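Local coordinates for UL18 protein (Human herpesvirus 5, PDB 3D2U) that probably shields infected cells from natural killer cell attack by engaging the host inhibitory receptor LILRB1, as a viral relative of MHC class I, at residues G108-G113 and Y169-C174; T132-P137 and G161-Q166; A207-Y212 and Y263-T268; I224-K229 and T273-I278. The protein carries 4 engineered substitutions. One frame throughout, in Å; residues are numbered along the deposited sequence.

In the fold
UL18 illustrates how an MHC class I chain is built from a peptide-binding platform and an immunoglobulin domain. Contacts 1 and 2 belong to the platform and share helix 161-171, their centres about 16 Å apart; contact 2 is nested inside the chain segment that contact 1 closes. Tyr169, in a segment of contact 1, hydrogen-bonds the backbone of the bound peptide, and Trp134 of contact 2 packs on one of its apolar side chains. Contacts 3 and 4 lie in the C1-set domain, with centres only about 9 Å apart, and strand 262-268 lies between the two strands of contact 4. Centre to centre, contact 3 is about 38 Å from contact 1, and contact 4 about 52 Å from contact 2.

Contact 1 (G108-G113 and Y169-C174); sequences GSFVAG and YLKGNC. With NAG (2-acetamido-2-deoxy-beta-D-glucopyranose), chain Q; NAG (2-acetamido-2-deoxy-beta-D-glucopyranose), chain N.
A chi1 of -179° swings the Phe110 ring away from its own backbone N and out to helix 161-171, where Lys171 lies over it. The result is a CH-pi contact of near-perfect alignment: Lys171 CG stands 3.8 Å from the centroid of the Phe110 ring and only 2° off its normal. A bend at the last torsion of the lysine (chi4 -60°) then turns the ammonium back toward the same ring, so that Lys171 NZ comes 3.3 Å from Phe110 CE2. The strand's backbone passes the opposite face, with Ala112 N 3.8 Å from the ring plane, displaced toward the rim. Leu170 meets the ring obliquely through its carbonyl, Leu170 O lying 3.6 Å from Phe110 CD1, while Leu170 CB packs more loosely near CE1. Leu131 touches both Phe110 and Leu170. The strand carries a classic beta bulge, in which Val111 and Ala112 both pair with Asn103, and Cys174 is tied to Cys102 by a disulfide. The contact joins strand 110-119 of the floor to the break between helices 161-171 and 173-184, in the alpha2 half of an MHC class I platform.

Contact 2 (T132-P137 and G161-Q166); sequences TLWTGP and GDTTIQ
The indole of Trp134 meets Thr163 at its edge, not over a face: Thr163 OG1 lies in the ring plane, 2° out of it, opposite the pyrrole nitrogen. This is the alpha2 side of an MHC class I platform, where the irregular segment after strand 122-127 passes helix 161-171 at Thr132 and then leads away, the tryptophan reaching back to it. Trp134 NE1 donates to Thr163 OG1 over 2.9 Å, with an angle of 147° at the hydrogen, so the bond is in plane yet noticeably bent. A ring turned nearly square to the first bond of the side chain (chi2 86°) brings the N-H edge of the tryptophan to the helix. Little else touches across the two segments, and the contact is essentially this one directional bond.

The acceptor hydroxyl has a second partner, since Thr163 OG1 also bonds the carbonyl oxygen of Ser159, four residues earlier in the chain. Two bonds thus grip this buried oxygen, one from the indole and one to the main chain, and together they fix the rotation of the threonine. Met125, Leu127, Ile155 and Ile158 also pack on the Trp134 side chain, which touches an apolar side chain of the bound peptide as well, as Gln166 of the helix does. On the flank of the hydrogen bond the threonine methyl makes a looser contact with the backbone of the other segment: Thr163 CG2 is 4.1 Å from Thr132 O.

Contact 3 (A207-Y212 and Y263-T268); sequences AFCTSY and YTCRVT
A disulfide joins Cys209 to Cys265, their SG atoms 2.0 Å apart. Both sulfurs stand anti to their backbone nitrogens, which sends the two side chains straight toward each other, and the bridge closes with a left-handed twist (chi3 -86°). Cys209 CB and Cys265 CB lie 3.7 Å apart. Beside the bridge Val267 CG2 packs at 4.2 Å from Cys209 SG. Farther along, Ser211 OG rests against the two methyls of the same valine, 3.6 Å from Val267 CG1 and 3.8 Å from Val267 CG2; this buried hydroxyl has no polar partner in the model and is met here by hydrocarbon.

The strands that carry these residues belong to different sheets. This is the B-to-F disulfide pin of the immunoglobulin fold, here in a C1-set domain: the axes pass 8.1 Å apart and run 22° from parallel, face to face, without backbone hydrogen bonds between them. Around the pin, Ile276 and Ile278 press on Cys265, with Ile278 also touching Cys209, while Phe223 covers Cys209 and Ile219 packs on Ser211 and Val267. On the other side of strand 204-214, Thr210 OG1 hydrogen-bonds the backbone of another protein chain of the assembly.

Contact 4 (I224-K229 and T273-I278); sequences IHYGDK and TVEIPI
Tyr226 stretches its phenol over to Glu275, the hydroxyl meeting the carboxylate while the methyl Ile224 CG2 lies against one face of the ring, 3.7 Å above its plane and offset toward the rim. Tyr226 OH donates to Glu275 OE2 over 2.8 Å. The acceptor oxygen sits at the ring edge, near the plane of the phenol; seen from the acid, the hydroxyl arrives on the syn side of OE2, 16° out of the carboxylate plane. Ring and carboxylate planes are themselves only 21° apart, so the two groups are nearly coplanar and meet edge to edge through the hydroxyl.

Reach makes this possible. The glutamate chain is extended beyond CG, and CG leaves the backbone roughly anti to N (chi1 -155°), which carries the acid across from its strand. The distance to be spanned is that of a whole strand: in the C1-set immunoglobulin domain, strands 220-226, 262-268 and 273-279 form the three-stranded C-F-G sheet, and this pair links its two outer members over the middle one. Backbone hydrogen bonds join Ile224 to Thr264 on one side and Ile276 to Cys265 on the other.

The middle strand also shares in the carboxylate. Arg266 NE forms a salt bridge with Glu275 OE1, and Thr264 OG1 makes a weak hydrogen bond to OE2, so that both oxygens are engaged on this exposed surface. The nearby guanidinium probably favours the ionised acid, and with it the strength of the phenol bond at Glu275 OE2.

Contact 1 (G108-G113 and Y169-C174)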
loop_
_atom_site.group_PDB
_atom_site.type_symbol
_atom_site.label_atom_id
_atom_site.label_comp_id
_atom_site.label_asym_id
_atom_site.label_seq_id
_atom_site.Cartn_x
_atom_site.Cartn_y
_atom_site.Cartn_z
ATOM N N GLY A 108 -13.833 29.821 2.662
ATOM C CA GLY A 108 -12.521 30.233 3.135
ATOM C C GLY A 108 -12.175 30.416 4.604
ATOM O O GLY A 108 -11.024 30.735 4.915
ATOM N N SER A 109 -13.122 30.214 5.515
ATOM C CA SER A 109 -12.850 30.409 6.944
ATOM C C SER A 109 -12.138 29.241 7.651
ATOM O O SER A 109 -12.493 28.076 7.467
ATOM C CB SER A 109 -14.160 30.708 7.669
ATOM O OG SER A 109 -15.098 29.671 7.436
ATOM N N PHE A 110 -11.156 29.571 8.490
ATOM C CA PHE A 110 -10.370 28.584 9.227
ATOM C C PHE A 110 -11.177 27.654 10.132
ATOM O O PHE A 110 -11.823 28.107 11.074
ATOM C CB PHE A 110 -9.311 29.294 10.084
ATOM C CG PHE A 110 -8.423 28.352 10.858
ATOM C CD1 PHE A 110 -7.243 27.861 10.297
ATOM C CD2 PHE A 110 -8.771 27.946 12.146
ATOM C CE1 PHE A 110 -6.425 26.980 11.011
ATOM C CE2 PHE A 110 -7.962 27.068 12.865
ATOM C CZ PHE A 110 -6.789 26.586 12.298
ATOM N N VAL A 111 -11.123 26.352 9.850
ATOM C CA VAL A 111 -11.815 25.359 10.672
ATOM C C VAL A 111 -10.809 24.642 11.573
ATOM O O VAL A 111 -11.046 24.480 12.770
ATOM C CB VAL A 111 -12.544 24.281 9.824
ATOM C CG1 VAL A 111 -12.849 23.061 10.686
ATOM C CG2 VAL A 111 -13.841 24.839 9.258
ATOM N N ALA A 112 -9.685 24.220 11.000
ATOM C CA ALA A 112 -8.682 23.501 11.776
ATOM C C ALA A 112 -7.245 23.562 11.238
ATOM O O ALA A 112 -7.015 23.811 10.050
ATOM C CB ALA A 112 -9.120 22.057 11.928
ATOM N N GLY A 113 -6.284 23.323 12.134
ATOM C CA GLY A 113 -4.874 23.364 11.774
ATOM C C GLY A 113 -4.011 22.240 12.351
ATOM O O GLY A 113 -4.385 21.577 13.321
ATOM N N TYR A 169 0.196 31.736 10.530
ATOM C CA TYR A 169 0.351 31.417 9.119
ATOM C C TYR A 169 -0.813 30.481 8.780
ATOM O O TYR A 169 -1.502 30.663 7.773
ATOM C CB TYR A 169 1.708 30.733 8.864
ATOM C CG TYR A 169 1.727 29.873 7.622
ATOM C CD1 TYR A 169 1.794 30.441 6.343
ATOM C CD2 TYR A 169 1.611 28.487 7.721
ATOM C CE1 TYR A 169 1.737 29.637 5.191
ATOM C CE2 TYR A 169 1.552 27.685 6.590
ATOM C CZ TYR A 169 1.611 28.260 5.326
ATOM O OH TYR A 169 1.513 27.458 4.207
ATOM N N LEU A 170 -1.039 29.493 9.643
ATOM C CA LEU A 170 -2.119 28.533 9.443
ATOM C C LEU A 170 -3.491 29.216 9.394
ATOM O O LEU A 170 -4.318 28.898 8.536
ATOM C CB LEU A 170 -2.101 27.475 10.556
ATOM C CG LEU A 170 -0.971 26.433 10.507
ATOM C CD1 LEU A 170 -0.882 25.693 11.839
ATOM C CD2 LEU A 170 -1.223 25.454 9.357
ATOM N N LYS A 171 -3.717 30.150 10.317
ATOM C CA LYS A 171 -4.974 30.900 10.409
ATOM C C LYS A 171 -4.973 32.101 9.468
ATOM O O LYS A 171 -6.020 32.663 9.140
ATOM C CB LYS A 171 -5.178 31.452 11.824
ATOM C CG LYS A 171 -5.653 30.490 12.891
ATOM C CD LYS A 171 -6.112 31.313 14.093
ATOM C CE LYS A 171 -6.500 30.464 15.296
ATOM N NZ LYS A 171 -7.615 29.525 15.004
ATOM N N GLY A 172 -3.788 32.516 9.059
ATOM C CA GLY A 172 -3.716 33.671 8.203
ATOM C C GLY A 172 -3.621 33.340 6.740
ATOM O O GLY A 172 -4.603 32.983 6.082
ATOM N N ASN A 173 -2.405 33.460 6.240
ATOM C CA ASN A 173 -2.122 33.234 4.847
ATOM C C ASN A 173 -2.534 31.893 4.317
ATOM O O ASN A 173 -2.980 31.773 3.173
ATOM C CB ASN A 173 -0.648 33.477 4.635
ATOM C CG ASN A 173 -0.277 34.861 5.037
ATOM O OD1 ASN A 173 -0.119 35.162 6.222
ATOM N ND2 ASN A 173 -0.188 35.743 4.055
ATOM N N CYS A 174 -2.404 30.880 5.153
ATOM C CA CYS A 174 -2.773 29.573 4.706
ATOM C C CYS A 174 -4.262 29.502 4.306
ATOM O O CYS A 174 -4.606 28.930 3.271
ATOM C CB CYS A 174 -2.417 28.534 5.774
ATOM S SG CYS A 174 -2.876 27.011 4.976
HETATM C C1 NAG Q . 2.119 36.314 4.428
HETATM C C2 NAG Q . 3.156 37.151 5.170
HETATM C C3 NAG Q . 3.456 38.502 4.500
HETATM C C4 NAG Q . 3.470 38.433 2.968
HETATM C C5 NAG Q . 2.287 37.634 2.435
HETATM C C6 NAG Q . 2.375 37.460 0.922
HETATM C C7 NAG Q . 3.018 36.579 7.515
HETATM C C8 NAG Q . 2.024 35.508 7.940
HETATM N N2 NAG Q . 2.669 37.390 6.521
HETATM O O1 NAG Q . 2.202 34.998 4.865
HETATM O O3 NAG Q . 4.731 38.950 4.945
HETATM O O4 NAG Q . 3.447 39.746 2.419
HETATM O O5 NAG Q . 2.318 36.315 3.007
HETATM O O6 NAG Q . 1.246 38.026 0.260
HETATM O O7 NAG Q . 4.096 36.671 8.097
HETATM C C1 NAG N . -7.514 18.647 7.844
HETATM C C2 NAG N . -7.724 18.019 9.200
HETATM C C3 NAG N . -7.496 16.575 8.924
HETATM C C4 NAG N . -8.546 16.056 7.981
HETATM C C5 NAG N . -8.628 16.892 6.684
HETATM C C6 NAG N . -9.851 16.586 5.826
HETATM C C7 NAG N . -6.674 19.766 10.479
HETATM C C8 NAG N . -5.555 20.577 9.848
HETATM N N2 NAG N . -6.743 18.488 10.153
HETATM O O1 NAG N . -7.373 20.015 7.945
HETATM O O3 NAG N . -7.482 15.808 10.116
HETATM O O4 NAG N . -8.082 14.784 7.647
HETATM O O5 NAG N . -8.622 18.307 6.986
HETATM O O6 NAG N . -9.520 15.654 4.804
HETATM O O7 NAG N . -7.462 20.291 11.247
#

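Contact 2 (T132-P137 and G161-Q166)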
loop_
_atom_site.group_PDB
_atom_site.type_symbol
_atom_site.label_atom_id
_atom_site.label_comp_id
_atom_site.label_asym_id
_atom_site.label_seq_id
_atom_site.Cartn_x
_atom_site.Cartn_y
_atom_site.Cartn_z
ATOM N N THR A 132 -1.324 25.822 20.368
ATOM C CA THR A 132 -0.524 26.529 21.360
ATOM C C THR A 132 0.447 25.573 22.097
ATOM O O THR A 132 1.544 25.985 22.468
ATOM C CB THR A 132 -1.435 27.253 22.405
ATOM O OG1 THR A 132 -2.025 26.290 23.288
ATOM C CG2 THR A 132 -2.558 28.011 21.697
ATOM N N LEU A 133 0.055 24.300 22.260
ATOM C CA LEU A 133 0.858 23.295 22.984
ATOM C C LEU A 133 1.460 22.128 22.163
ATOM O O LEU A 133 0.728 21.238 21.723
ATOM C CB LEU A 133 0.005 22.721 24.152
ATOM C CG LEU A 133 -0.610 21.302 24.251
ATOM C CD1 LEU A 133 0.014 20.562 25.434
ATOM C CD2 LEU A 133 -2.130 21.359 24.471
ATOM N N TRP A 134 2.784 22.108 21.975
ATOM C CA TRP A 134 3.421 21.006 21.223
ATOM C C TRP A 134 3.486 19.719 22.042
ATOM O O TRP A 134 3.759 19.749 23.235
ATOM C CB TRP A 134 4.866 21.334 20.798
ATOM C CG TRP A 134 5.026 22.377 19.731
ATOM C CD1 TRP A 134 5.092 23.724 19.916
ATOM C CD2 TRP A 134 5.158 22.160 18.313
ATOM N NE1 TRP A 134 5.260 24.363 18.714
ATOM C CE2 TRP A 134 5.300 23.433 17.715
ATOM C CE3 TRP A 134 5.167 21.020 17.497
ATOM C CZ2 TRP A 134 5.447 23.599 16.329
ATOM C CZ3 TRP A 134 5.315 21.190 16.114
ATOM C CH2 TRP A 134 5.452 22.472 15.548
ATOM N N THR A 135 3.226 18.592 21.396
ATOM C CA THR A 135 3.316 17.305 22.056
ATOM C C THR A 135 4.555 16.627 21.475
ATOM O O THR A 135 5.136 17.135 20.507
ATOM C CB THR A 135 2.060 16.454 21.821
ATOM O OG1 THR A 135 1.762 16.396 20.423
ATOM C CG2 THR A 135 0.871 17.055 22.570
ATOM N N GLY A 136 4.967 15.503 22.061
ATOM C CA GLY A 136 6.172 14.827 21.600
ATOM C C GLY A 136 6.009 13.413 21.082
ATOM O O GLY A 136 4.907 13.012 20.713
ATOM N N PRO A 137 7.097 12.622 21.044
ATOM C CA PRO A 137 6.963 11.250 20.543
ATOM C C PRO A 137 6.060 10.392 21.400
ATOM O O PRO A 137 5.685 10.766 22.516
ATOM C CB PRO A 137 8.397 10.714 20.579
ATOM C CG PRO A 137 9.242 11.944 20.491
ATOM C CD PRO A 137 8.500 12.919 21.377
ATOM N N GLY A 161 6.508 32.254 21.077
ATOM C CA GLY A 161 6.671 33.235 20.018
ATOM C C GLY A 161 7.035 32.691 18.646
ATOM O O GLY A 161 6.729 33.318 17.635
ATOM N N ASP A 162 7.707 31.546 18.597
ATOM C CA ASP A 162 8.033 30.932 17.312
ATOM C C ASP A 162 6.799 30.107 16.938
ATOM O O ASP A 162 6.523 29.878 15.760
ATOM C CB ASP A 162 9.281 30.035 17.423
ATOM C CG ASP A 162 10.563 30.737 16.960
ATOM O OD1 ASP A 162 10.501 31.933 16.613
ATOM O OD2 ASP A 162 11.635 30.086 16.941
ATOM N N THR A 163 6.049 29.701 17.964
ATOM C CA THR A 163 4.833 28.911 17.803
ATOM C C THR A 163 3.657 29.714 17.272
ATOM O O THR A 163 2.935 29.277 16.371
ATOM C CB THR A 163 4.402 28.290 19.141
ATOM O OG1 THR A 163 5.277 27.205 19.459
ATOM C CG2 THR A 163 2.957 27.792 19.073
ATOM N N THR A 164 3.444 30.883 17.858
ATOM C CA THR A 164 2.349 31.738 17.431
ATOM C C THR A 164 2.486 32.080 15.954
ATOM O O THR A 164 1.491 32.077 15.230
ATOM C CB THR A 164 2.329 33.034 18.235
ATOM O OG1 THR A 164 3.657 33.575 18.273
ATOM C CG2 THR A 164 1.823 32.771 19.652
ATOM N N ILE A 165 3.703 32.368 15.491
ATOM C CA ILE A 165 3.836 32.701 14.078
ATOM C C ILE A 165 3.417 31.502 13.222
ATOM O O ILE A 165 2.839 31.687 12.147
ATOM C CB ILE A 165 5.274 33.199 13.686
ATOM C CG1 ILE A 165 5.983 32.182 12.790
ATOM C CG2 ILE A 165 6.085 33.522 14.924
ATOM C CD1 ILE A 165 5.647 32.319 11.318
ATOM N N GLN A 166 3.687 30.279 13.682
ATOM C CA GLN A 166 3.261 29.122 12.898
ATOM C C GLN A 166 1.729 29.098 12.889
ATOM O O GLN A 166 1.120 28.828 11.855
ATOM C CB GLN A 166 3.809 27.797 13.469
ATOM C CG GLN A 166 5.317 27.558 13.285
ATOM C CD GLN A 166 5.813 27.708 11.840
ATOM O OE1 GLN A 166 6.741 28.472 11.573
ATOM N NE2 GLN A 166 5.209 26.971 10.915
#

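Contact 3 (A207-Y212 and Y263-T268)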
loop_
_atom_site.group_PDB
_atom_site.type_symbol
_atom_site.label_atom_id
_atom_site.label_comp_id
_atom_site.label_asym_id
_atom_site.label_seq_id
_atom_site.Cartn_x
_atom_site.Cartn_y
_atom_site.Cartn_z
ATOM N N ALA A 207 -17.661 -10.178 -11.466
ATOM C CA ALA A 207 -18.178 -8.919 -11.963
ATOM C C ALA A 207 -17.188 -7.835 -11.542
ATOM O O ALA A 207 -16.598 -7.916 -10.464
ATOM C CB ALA A 207 -19.556 -8.654 -11.360
ATOM N N PHE A 208 -16.983 -6.841 -12.395
ATOM C CA PHE A 208 -16.075 -5.745 -12.072
ATOM C C PHE A 208 -16.714 -4.426 -12.494
ATOM O O PHE A 208 -17.602 -4.407 -13.343
ATOM C CB PHE A 208 -14.721 -5.919 -12.782
ATOM C CG PHE A 208 -14.791 -5.772 -14.282
ATOM C CD1 PHE A 208 -14.697 -4.517 -14.884
ATOM C CD2 PHE A 208 -14.956 -6.891 -15.093
ATOM C CE1 PHE A 208 -14.767 -4.385 -16.272
ATOM C CE2 PHE A 208 -15.026 -6.767 -16.481
ATOM C CZ PHE A 208 -14.929 -5.513 -17.072
ATOM N N CYS A 209 -16.262 -3.335 -11.883
ATOM C CA CYS A 209 -16.751 -1.992 -12.176
ATOM C C CYS A 209 -15.686 -1.001 -11.737
ATOM O O CYS A 209 -15.361 -0.934 -10.551
ATOM C CB CYS A 209 -18.036 -1.705 -11.414
ATOM S SG CYS A 209 -18.835 -0.137 -11.894
ATOM N N THR A 210 -15.172 -0.224 -12.689
ATOM C CA THR A 210 -14.100 0.750 -12.434
ATOM C C THR A 210 -14.457 2.196 -12.809
ATOM O O THR A 210 -15.106 2.442 -13.828
ATOM C CB THR A 210 -12.824 0.360 -13.217
ATOM O OG1 THR A 210 -12.480 -0.997 -12.920
ATOM C CG2 THR A 210 -11.663 1.265 -12.855
ATOM N N SER A 211 -14.030 3.140 -11.973
ATOM C CA SER A 211 -14.276 4.560 -12.204
ATOM C C SER A 211 -12.951 5.239 -12.566
ATOM O O SER A 211 -11.933 5.036 -11.899
ATOM C CB SER A 211 -14.903 5.202 -10.957
ATOM O OG SER A 211 -16.239 4.746 -10.778
ATOM N N TYR A 212 -12.979 6.045 -13.624
ATOM C CA TYR A 212 -11.787 6.723 -14.128
ATOM C C TYR A 212 -11.880 8.251 -14.163
ATOM O O TYR A 212 -12.917 8.812 -14.518
ATOM C CB TYR A 212 -11.470 6.261 -15.559
ATOM C CG TYR A 212 -11.447 4.764 -15.805
ATOM C CD1 TYR A 212 -12.638 4.027 -15.927
ATOM C CD2 TYR A 212 -10.234 4.093 -15.989
ATOM C CE1 TYR A 212 -12.616 2.662 -16.230
ATOM C CE2 TYR A 212 -10.202 2.724 -16.303
ATOM C CZ TYR A 212 -11.396 2.018 -16.420
ATOM O OH TYR A 212 -11.379 0.675 -16.731
ATOM N N TYR A 263 -26.899 -8.137 -12.559
ATOM C CA TYR A 263 -26.171 -7.178 -11.727
ATOM C C TYR A 263 -25.958 -5.896 -12.505
ATOM O O TYR A 263 -25.800 -5.919 -13.721
ATOM C CB TYR A 263 -24.772 -7.673 -11.334
ATOM C CG TYR A 263 -24.687 -8.571 -10.133
ATOM C CD1 TYR A 263 -24.993 -9.930 -10.226
ATOM C CD2 TYR A 263 -24.285 -8.067 -8.897
ATOM C CE1 TYR A 263 -24.906 -10.763 -9.113
ATOM C CE2 TYR A 263 -24.186 -8.897 -7.775
ATOM C CZ TYR A 263 -24.501 -10.243 -7.896
ATOM O OH TYR A 263 -24.427 -11.056 -6.792
ATOM N N THR A 264 -25.933 -4.784 -11.781
ATOM C CA THR A 264 -25.663 -3.476 -12.363
ATOM C C THR A 264 -24.677 -2.805 -11.407
ATOM O O THR A 264 -24.561 -3.198 -10.247
ATOM C CB THR A 264 -26.919 -2.582 -12.444
ATOM O OG1 THR A 264 -27.318 -2.211 -11.122
ATOM C CG2 THR A 264 -28.063 -3.305 -13.142
ATOM N N CYS A 265 -23.956 -1.805 -11.886
ATOM C CA CYS A 265 -23.032 -1.105 -11.016
ATOM C C CYS A 265 -23.528 0.317 -10.814
ATOM O O CYS A 265 -23.786 1.024 -11.780
ATOM C CB CYS A 265 -21.637 -1.087 -11.624
ATOM S SG CYS A 265 -20.435 -0.117 -10.668
ATOM N N ARG A 266 -23.672 0.722 -9.555
ATOM C CA ARG A 266 -24.136 2.063 -9.214
ATOM C C ARG A 266 -22.937 2.872 -8.729
ATOM O O ARG A 266 -22.218 2.438 -7.827
ATOM C CB ARG A 266 -25.217 1.986 -8.116
ATOM C CG ARG A 266 -25.784 3.340 -7.654
ATOM C CD ARG A 266 -26.936 3.172 -6.635
ATOM N NE ARG A 266 -28.104 2.510 -7.222
ATOM C CZ ARG A 266 -29.032 1.852 -6.524
ATOM N NH1 ARG A 266 -28.949 1.758 -5.196
ATOM N NH2 ARG A 266 -30.042 1.271 -7.160
ATOM N N VAL A 267 -22.707 4.033 -9.338
ATOM C CA VAL A 267 -21.584 4.877 -8.937
ATOM C C VAL A 267 -22.076 6.280 -8.586
ATOM O O VAL A 267 -22.654 6.976 -9.420
ATOM C CB VAL A 267 -20.513 4.980 -10.059
ATOM C CG1 VAL A 267 -19.428 5.997 -9.663
ATOM C CG2 VAL A 267 -19.883 3.612 -10.305
ATOM N N THR A 268 -21.854 6.681 -7.342
ATOM C CA THR A 268 -22.264 7.999 -6.868
ATOM C C THR A 268 -21.030 8.837 -6.600
ATOM O O THR A 268 -20.181 8.455 -5.802
ATOM C CB THR A 268 -23.098 7.892 -5.564
ATOM O OG1 THR A 268 -24.301 7.169 -5.840
ATOM C CG2 THR A 268 -23.465 9.276 -5.018
#

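Contact 4 (I224-K229 and T273-I278)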
loop_
_atom_site.group_PDB
_atom_site.type_symbol
_atom_site.label_atom_id
_atom_site.label_comp_id
_atom_site.label_asym_id
_atom_site.label_seq_id
_atom_site.Cartn_x
_atom_site.Cartn_y
_atom_site.Cartn_z
ATOM N N ILE A 224 -25.313 -3.788 -7.742
ATOM C CA ILE A 224 -26.676 -4.040 -7.329
ATOM C C ILE A 224 -27.090 -5.378 -7.909
ATOM O O ILE A 224 -27.083 -5.593 -9.127
ATOM C CB ILE A 224 -27.667 -2.947 -7.772
ATOM C CG1 ILE A 224 -27.091 -1.548 -7.512
ATOM C CG2 ILE A 224 -28.964 -3.108 -6.970
ATOM C CD1 ILE A 224 -26.794 -1.253 -6.061
ATOM N N HIS A 225 -27.411 -6.282 -6.998
ATOM C CA HIS A 225 -27.820 -7.622 -7.335
ATOM C C HIS A 225 -29.332 -7.685 -7.475
ATOM O O HIS A 225 -30.059 -7.540 -6.500
ATOM C CB HIS A 225 -27.341 -8.572 -6.233
ATOM C CG HIS A 225 -27.807 -9.986 -6.392
ATOM N ND1 HIS A 225 -27.927 -10.598 -7.623
ATOM C CD2 HIS A 225 -28.117 -10.930 -5.473
ATOM C CE1 HIS A 225 -28.287 -11.857 -7.453
ATOM N NE2 HIS A 225 -28.408 -12.086 -6.158
ATOM N N TYR A 226 -29.800 -7.866 -8.704
ATOM C CA TYR A 226 -31.222 -7.997 -8.944
ATOM C C TYR A 226 -31.417 -9.506 -9.049
ATOM O O TYR A 226 -31.373 -10.091 -10.138
ATOM C CB TYR A 226 -31.627 -7.264 -10.231
ATOM C CG TYR A 226 -31.497 -5.747 -10.137
ATOM C CD1 TYR A 226 -30.452 -5.071 -10.777
ATOM C CD2 TYR A 226 -32.405 -4.988 -9.386
ATOM C CE1 TYR A 226 -30.311 -3.679 -10.673
ATOM C CE2 TYR A 226 -32.272 -3.593 -9.277
ATOM C CZ TYR A 226 -31.222 -2.947 -9.925
ATOM O OH TYR A 226 -31.081 -1.577 -9.830
ATOM N N GLY A 227 -31.576 -10.125 -7.882
ATOM C CA GLY A 227 -31.742 -11.564 -7.809
ATOM C C GLY A 227 -31.653 -12.039 -6.370
ATOM O O GLY A 227 -31.698 -11.230 -5.439
ATOM N N ASP A 228 -31.494 -13.347 -6.189
ATOM C CA ASP A 228 -31.434 -13.932 -4.855
ATOM C C ASP A 228 -30.198 -14.803 -4.578
ATOM O O ASP A 228 -29.703 -14.844 -3.449
ATOM C CB ASP A 228 -32.694 -14.778 -4.625
ATOM C CG ASP A 228 -33.356 -14.485 -3.306
ATOM O OD1 ASP A 228 -32.685 -13.893 -2.433
ATOM O OD2 ASP A 228 -34.540 -14.854 -3.136
ATOM N N LYS A 229 -29.698 -15.493 -5.599
ATOM C CA LYS A 229 -28.548 -16.384 -5.421
ATOM C C LYS A 229 -27.152 -15.755 -5.563
ATOM O O LYS A 229 -26.808 -15.194 -6.609
ATOM C CB LYS A 229 -28.675 -17.574 -6.384
ATOM N N THR A 273 -25.307 10.209 -9.740
ATOM C CA THR A 273 -25.273 8.760 -9.649
ATOM C C THR A 273 -25.481 8.169 -11.026
ATOM O O THR A 273 -26.435 8.527 -11.708
ATOM C CB THR A 273 -26.400 8.223 -8.731
ATOM O OG1 THR A 273 -26.206 8.713 -7.400
ATOM C CG2 THR A 273 -26.394 6.699 -8.715
ATOM N N VAL A 274 -24.581 7.284 -11.444
ATOM C CA VAL A 274 -24.735 6.622 -12.726
ATOM C C VAL A 274 -24.965 5.134 -12.458
ATOM O O VAL A 274 -24.462 4.585 -11.477
ATOM C CB VAL A 274 -23.485 6.808 -13.650
ATOM C CG1 VAL A 274 -22.273 6.062 -13.091
ATOM C CG2 VAL A 274 -23.804 6.300 -15.040
ATOM N N GLU A 275 -25.726 4.487 -13.329
ATOM C CA GLU A 275 -25.986 3.067 -13.168
ATOM C C GLU A 275 -25.881 2.372 -14.518
ATOM O O GLU A 275 -26.515 2.782 -15.482
ATOM C CB GLU A 275 -27.372 2.836 -12.550
ATOM C CG GLU A 275 -27.460 1.515 -11.807
ATOM C CD GLU A 275 -28.699 1.383 -10.935
ATOM O OE1 GLU A 275 -28.964 2.296 -10.120
ATOM O OE2 GLU A 275 -29.396 0.350 -11.048
ATOM N N ILE A 276 -25.054 1.330 -14.580
ATOM C CA ILE A 276 -24.848 0.572 -15.810
ATOM C C ILE A 276 -25.007 -0.938 -15.601
ATOM O O ILE A 276 -24.672 -1.472 -14.540
ATOM C CB ILE A 276 -23.418 0.831 -16.425
ATOM C CG1 ILE A 276 -22.313 0.294 -15.494
ATOM C CG2 ILE A 276 -23.212 2.315 -16.672
ATOM C CD1 ILE A 276 -22.202 1.012 -14.162
ATOM N N PRO A 277 -25.549 -1.641 -16.614
ATOM C CA PRO A 277 -25.742 -3.095 -16.537
ATOM C C PRO A 277 -24.367 -3.750 -16.571
ATOM O O PRO A 277 -23.492 -3.328 -17.325
ATOM C CB PRO A 277 -26.572 -3.403 -17.788
ATOM C CG PRO A 277 -26.138 -2.329 -18.755
ATOM C CD PRO A 277 -26.103 -1.108 -17.873
ATOM N N ILE A 278 -24.165 -4.768 -15.745
ATOM C CA ILE A 278 -22.871 -5.418 -15.704
ATOM C C ILE A 278 -22.943 -6.901 -16.151
ATOM O O ILE A 278 -22.018 -7.409 -16.783
ATOM C CB ILE A 278 -22.226 -5.104 -14.303
ATOM C CG1 ILE A 278 -21.076 -4.117 -14.532
ATOM C CG2 ILE A 278 -21.834 -6.346 -13.550
ATOM C CD1 ILE A 278 -20.433 -3.574 -13.277
#